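Local structure of sulfoquinovosidase (Escherichia coli, 5AEG) at residues K321-N324 and Q325-V328; N427-P430 and A431-A434. The protein hydrolyses sulfoquinovosyl diacylglycerides and simpler sulfoquinovosides, releasing sulfoquinovose, as a retaining-type glycoside hydrolase of family 31. All blocks are in the same frame, centred on the assembly; numbering follows the deposited sequence.

Contact 1 (K321-N324 and Q325-V328); sequences KQWN and QEGV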
loop_
_atom_site.group_PDB
_atom_site.type_symbol
_atom_site.label_atom_id
_atom_site.label_comp_id
_atom_site.label_asym_id
_atom_site.label_seq_id
_atom_site.Cartn_x
_atom_site.Cartn_y
_atom_site.Cartn_z
ATOM N N LYS A 321 -19.496 23.469 8.153
ATOM C CA LYS A 321 -18.958 24.830 8.442
ATOM C C LYS A 321 -18.751 25.050 9.910
ATOM O O LYS A 321 -17.689 25.504 10.334
ATOM C CB LYS A 321 -19.846 25.923 7.829
ATOM C CG LYS A 321 -19.973 25.847 6.310
ATOM C CD LYS A 321 -18.716 26.318 5.591
ATOM C CE LYS A 321 -18.724 26.077 4.065
ATOM N NZ LYS A 321 -18.094 24.755 3.625
ATOM N N GLN A 322 -19.730 24.667 10.695
ATOM C CA GLN A 322 -19.638 24.789 12.119
ATOM C C GLN A 322 -18.440 23.963 12.671
ATOM O O GLN A 322 -17.602 24.429 13.483
ATOM C CB GLN A 322 -20.969 24.359 12.715
ATOM C CG GLN A 322 -20.996 24.261 14.238
ATOM C CD GLN A 322 -22.345 23.788 14.793
ATOM O OE1 GLN A 322 -23.405 24.187 14.267
ATOM N NE2 GLN A 322 -22.318 22.930 15.868
ATOM N N TRP A 323 -18.329 22.723 12.192
ATOM C CA TRP A 323 -17.206 21.890 12.670
ATOM C C TRP A 323 -15.867 22.501 12.288
ATOM O O TRP A 323 -14.920 22.535 13.107
ATOM C CB TRP A 323 -17.359 20.403 12.127
ATOM C CG TRP A 323 -18.460 19.590 12.784
ATOM C CD1 TRP A 323 -18.976 19.749 14.000
ATOM C CD2 TRP A 323 -19.158 18.466 12.198
ATOM N NE1 TRP A 323 -19.938 18.794 14.252
ATOM C CE2 TRP A 323 -20.082 18.015 13.146
ATOM C CE3 TRP A 323 -19.086 17.820 10.959
ATOM C CZ2 TRP A 323 -20.885 16.908 12.934
ATOM C CZ3 TRP A 323 -19.947 16.734 10.732
ATOM C CH2 TRP A 323 -20.823 16.303 11.713
ATOM N N ASN A 324 -15.771 23.000 11.062
ATOM C CA ASN A 324 -14.527 23.597 10.599
ATOM C C ASN A 324 -14.162 24.784 11.517
ATOM O O ASN A 324 -13.035 24.891 11.998
ATOM C CB ASN A 324 -14.630 24.055 9.169
ATOM C CG ASN A 324 -14.698 22.942 8.189
ATOM O OD1 ASN A 324 -14.543 21.683 8.470
ATOM N ND2 ASN A 324 -14.912 23.352 7.012
ATOM N N GLN A 325 -15.144 25.621 11.845
ATOM C CA GLN A 325 -14.915 26.687 12.873
ATOM C C GLN A 325 -14.350 26.248 14.160
ATOM O O GLN A 325 -13.629 27.024 14.778
ATOM C CB GLN A 325 -16.179 27.496 13.163
ATOM C CG GLN A 325 -16.390 28.554 12.069
ATOM C CD GLN A 325 -17.845 29.043 11.995
ATOM O OE1 GLN A 325 -18.567 29.019 12.999
ATOM N NE2 GLN A 325 -18.273 29.509 10.813
ATOM N N GLU A 326 -14.663 25.029 14.590
ATOM C CA GLU A 326 -14.132 24.449 15.824
ATOM C C GLU A 326 -12.874 23.572 15.611
ATOM O O GLU A 326 -12.506 22.790 16.499
ATOM C CB GLU A 326 -15.224 23.579 16.429
ATOM C CG GLU A 326 -16.506 24.338 16.743
ATOM C CD GLU A 326 -17.658 23.418 17.118
ATOM O OE1 GLU A 326 -17.579 22.149 16.939
ATOM O OE2 GLU A 326 -18.687 23.994 17.537
ATOM N N GLY A 327 -12.253 23.620 14.451
ATOM C CA GLY A 327 -11.041 22.793 14.215
ATOM C C GLY A 327 -11.292 21.302 13.869
ATOM O O GLY A 327 -10.460 20.451 14.152
ATOM N N VAL A 328 -12.433 20.993 13.230
ATOM C CA VAL A 328 -12.840 19.609 12.884
ATOM C C VAL A 328 -13.162 19.604 11.415
ATOM O O VAL A 328 -14.052 20.331 10.905
ATOM C CB VAL A 328 -14.039 19.146 13.718
ATOM C CG1 VAL A 328 -14.516 17.751 13.388
ATOM C CG2 VAL A 328 -13.718 19.247 15.196
HETATM O O HOH W 1 -19.868 21.295 17.236
#
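Gln-322 swings its CG opposite the backbone N (chi1 173°), whereas Glu-326, one turn later, keeps its CG beside the backbone N (chi1 -59°). With both chains extended beyond CG, the two side chains run alongside each other and point the same way, amide and carboxylate turned 60° apart. Their closest approach, Gln-322 CG to Glu-326 OE2, is 4.0 Å. The polar ends are joined through water 1, which accepts from Gln-322 NE2 at 3.2 Å and donates to Glu-326 OE1. This water lies in the plane of the Trp-323 indole, at its edge. Glu-326 OE1 approaches the same ring at its edge, 4.0 Å from Trp-323 CD1, while Trp-323 NE1 hydrogen-bonds to Gln-269 OE1.

Next to this polar cluster the helix 316-325 ends in a Schellman motif. Val-328 N reaches back to Trp-323 O at 2.9 Å, and Gly-327 N meets Asn-324 O, also at 2.9 Å. In both bonds the donor stands above the carbonyl plane. Gly-327 is the C-prime residue, with the positive phi that glycine adopts without strain. The reversal brings Val-328 CB to 3.9 Å from Trp-323 CB, the apolar contact that accompanies this cap, and leads the chain into strand 329-334. Leu-272 and Ile-285 also touch both of these side chains.

Glu-326 OE1 thus accepts a hydrogen from water 1 and forms a salt bridge with Arg-276 NH1; this pairing would be expected to stabilise the carboxylate in its charged form and links the C-terminal cap of helix 316-325 to the preceding helix 265-277.

Contact 2 (N427-P430 and A431-A434); sequences NAWP and ALWA
Pro-430 O accepts the hydrogen of Ala-434 N at 2.8 Å, the shortest bond along this piece of helix, and the CB atoms of Trp-433 and Ala-434 close in on the same oxygen, that of Ala-434 to 3.5 Å. The neighbouring bond, from Trp-433 N to Trp-429 O, measures 3.0 Å and is almost straight at the hydrogen (174°). One step earlier the ladder is slack: Leu-432 N lies 3.4 Å from Ala-428 O, a weak bond. The helix, part of the family 31 TIM barrel, is kinked where the N atoms of Asn-427 and Pro-430 have no bond to the turn before; the proline nitrogen carries no hydrogen. Ala-431 N, just beyond, donates to Ser-458 OG.

Among the side chains, Leu-432 turns its CG opposite the backbone N (chi1 -167°) and brings one methyl, CD2, over a face of the Trp-429 indole, three residues back. It sits 4.1 Å above the ring plane, offset toward the rim near CZ3, a CD2-to-CZ3 distance of 4.2 Å. Trp-433 carries its ring away from this pair, and its NE1 hydrogen-bonds to Asp-405 O, joining the helix to the backbone of the nucleophile.

Around this buried part of helix 422-444, Trp-429 packs on loop residues Asp-376, Thr-378 and Leu-410. Trp-433 and Ala-434 lie against Met-454 of strand 451-454, while Ala-431 and Ala-434 meet Ser-461 and Tyr-464 of helix 461-464.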
loop_
_atom_site.group_PDB
_atom_site.type_symbol
_atom_site.label_atom_id
_atom_site.label_comp_id
_atom_site.label_asym_id
_atom_site.label_seq_id
_atom_site.Cartn_x
_atom_site.Cartn_y
_atom_site.Cartn_z
ATOM N N ASN A 427 -3.858 -4.410 -13.255
ATOM C CA ASN A 427 -2.792 -3.992 -12.302
ATOM C C ASN A 427 -2.519 -2.510 -12.364
ATOM O O ASN A 427 -2.078 -1.911 -11.380
ATOM C CB ASN A 427 -1.491 -4.751 -12.548
ATOM C CG ASN A 427 -1.472 -6.103 -11.910
ATOM O OD1 ASN A 427 -2.286 -6.433 -11.069
ATOM N ND2 ASN A 427 -0.509 -6.910 -12.299
ATOM N N ALA A 428 -2.825 -1.845 -13.489
ATOM C CA ALA A 428 -2.648 -0.372 -13.590
ATOM C C ALA A 428 -3.812 0.451 -13.030
ATOM O O ALA A 428 -3.726 1.691 -12.910
ATOM C CB ALA A 428 -2.414 0.010 -15.083
ATOM N N TRP A 429 -4.916 -0.226 -12.719
ATOM C CA TRP A 429 -6.133 0.501 -12.314
ATOM C C TRP A 429 -5.921 1.379 -11.034
ATOM O O TRP A 429 -6.366 2.517 -10.953
ATOM C CB TRP A 429 -7.311 -0.431 -12.049
ATOM C CG TRP A 429 -8.620 0.152 -12.439
ATOM C CD1 TRP A 429 -9.606 0.565 -11.644
ATOM C CD2 TRP A 429 -9.035 0.455 -13.802
ATOM N NE1 TRP A 429 -10.691 1.046 -12.409
ATOM C CE2 TRP A 429 -10.340 1.013 -13.731
ATOM C CE3 TRP A 429 -8.464 0.216 -15.043
ATOM C CZ2 TRP A 429 -11.083 1.374 -14.898
ATOM C CZ3 TRP A 429 -9.180 0.632 -16.247
ATOM C CH2 TRP A 429 -10.492 1.166 -16.144
ATOM N N PRO A 430 -5.251 0.847 -10.023
ATOM C CA PRO A 430 -5.148 1.667 -8.804
ATOM C C PRO A 430 -4.506 3.030 -8.982
ATOM O O PRO A 430 -5.016 4.064 -8.517
ATOM C CB PRO A 430 -4.329 0.745 -7.829
ATOM C CG PRO A 430 -4.634 -0.629 -8.296
ATOM C CD PRO A 430 -4.735 -0.522 -9.824
ATOM N N ALA A 431 -3.359 3.108 -9.640
ATOM C CA ALA A 431 -2.761 4.443 -9.812
ATOM C C ALA A 431 -3.562 5.379 -10.759
ATOM O O ALA A 431 -3.477 6.612 -10.603
ATOM C CB ALA A 431 -1.382 4.341 -10.283
ATOM N N LEU A 432 -4.337 4.787 -11.674
ATOM C CA LEU A 432 -5.227 5.564 -12.556
ATOM C C LEU A 432 -6.319 6.220 -11.690
ATOM O O LEU A 432 -6.595 7.432 -11.781
ATOM C CB LEU A 432 -5.852 4.638 -13.573
ATOM C CG LEU A 432 -6.566 5.222 -14.784
ATOM C CD1 LEU A 432 -5.721 6.315 -15.458
ATOM C CD2 LEU A 432 -6.835 4.040 -15.748
ATOM N N TRP A 433 -6.892 5.426 -10.792
ATOM C CA TRP A 433 -7.855 5.926 -9.781
ATOM C C TRP A 433 -7.256 6.951 -8.857
ATOM O O TRP A 433 -7.846 8.004 -8.616
ATOM C CB TRP A 433 -8.493 4.691 -9.100
ATOM C CG TRP A 433 -9.371 4.920 -7.926
ATOM C CD1 TRP A 433 -9.374 4.187 -6.797
ATOM C CD2 TRP A 433 -10.450 5.851 -7.814
ATOM N NE1 TRP A 433 -10.404 4.587 -5.971
ATOM C CE2 TRP A 433 -11.024 5.672 -6.533
ATOM C CE3 TRP A 433 -10.929 6.888 -8.625
ATOM C CZ2 TRP A 433 -12.072 6.456 -6.056
ATOM C CZ3 TRP A 433 -11.999 7.656 -8.172
ATOM C CH2 TRP A 433 -12.564 7.428 -6.870
ATOM N N ALA A 434 -6.021 6.714 -8.402
ATOM C CA ALA A 434 -5.325 7.648 -7.598
ATOM C C ALA A 434 -5.116 9.014 -8.360
ATOM O O ALA A 434 -5.317 10.101 -7.789
ATOM C CB ALA A 434 -3.960 7.094 -7.127
#

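In the fold
Both contacts are local, each within eight consecutive residues of the TIM-barrel domain, yet they illustrate different settings: a helix end and a helix interior. The centre of contact 1 lies about 31 Å from the centre of the chain, away from the active site and the known binding residues, where the chain turns into strand 329-334. The centre of contact 2, about 12 Å from that of the chain, is inside helix 422-444, which follows strand 401-404 and precedes strand 451-454. The side chain of Trp-433 is about 6 Å from that of the nucleophile Asp-405, and the side chain of Pro-430 is about 5 Å from that of Glu-408, probably also an active-site residue. The contacts do not touch: their centres are about 33 Å apart, their nearest atoms about 21 Å.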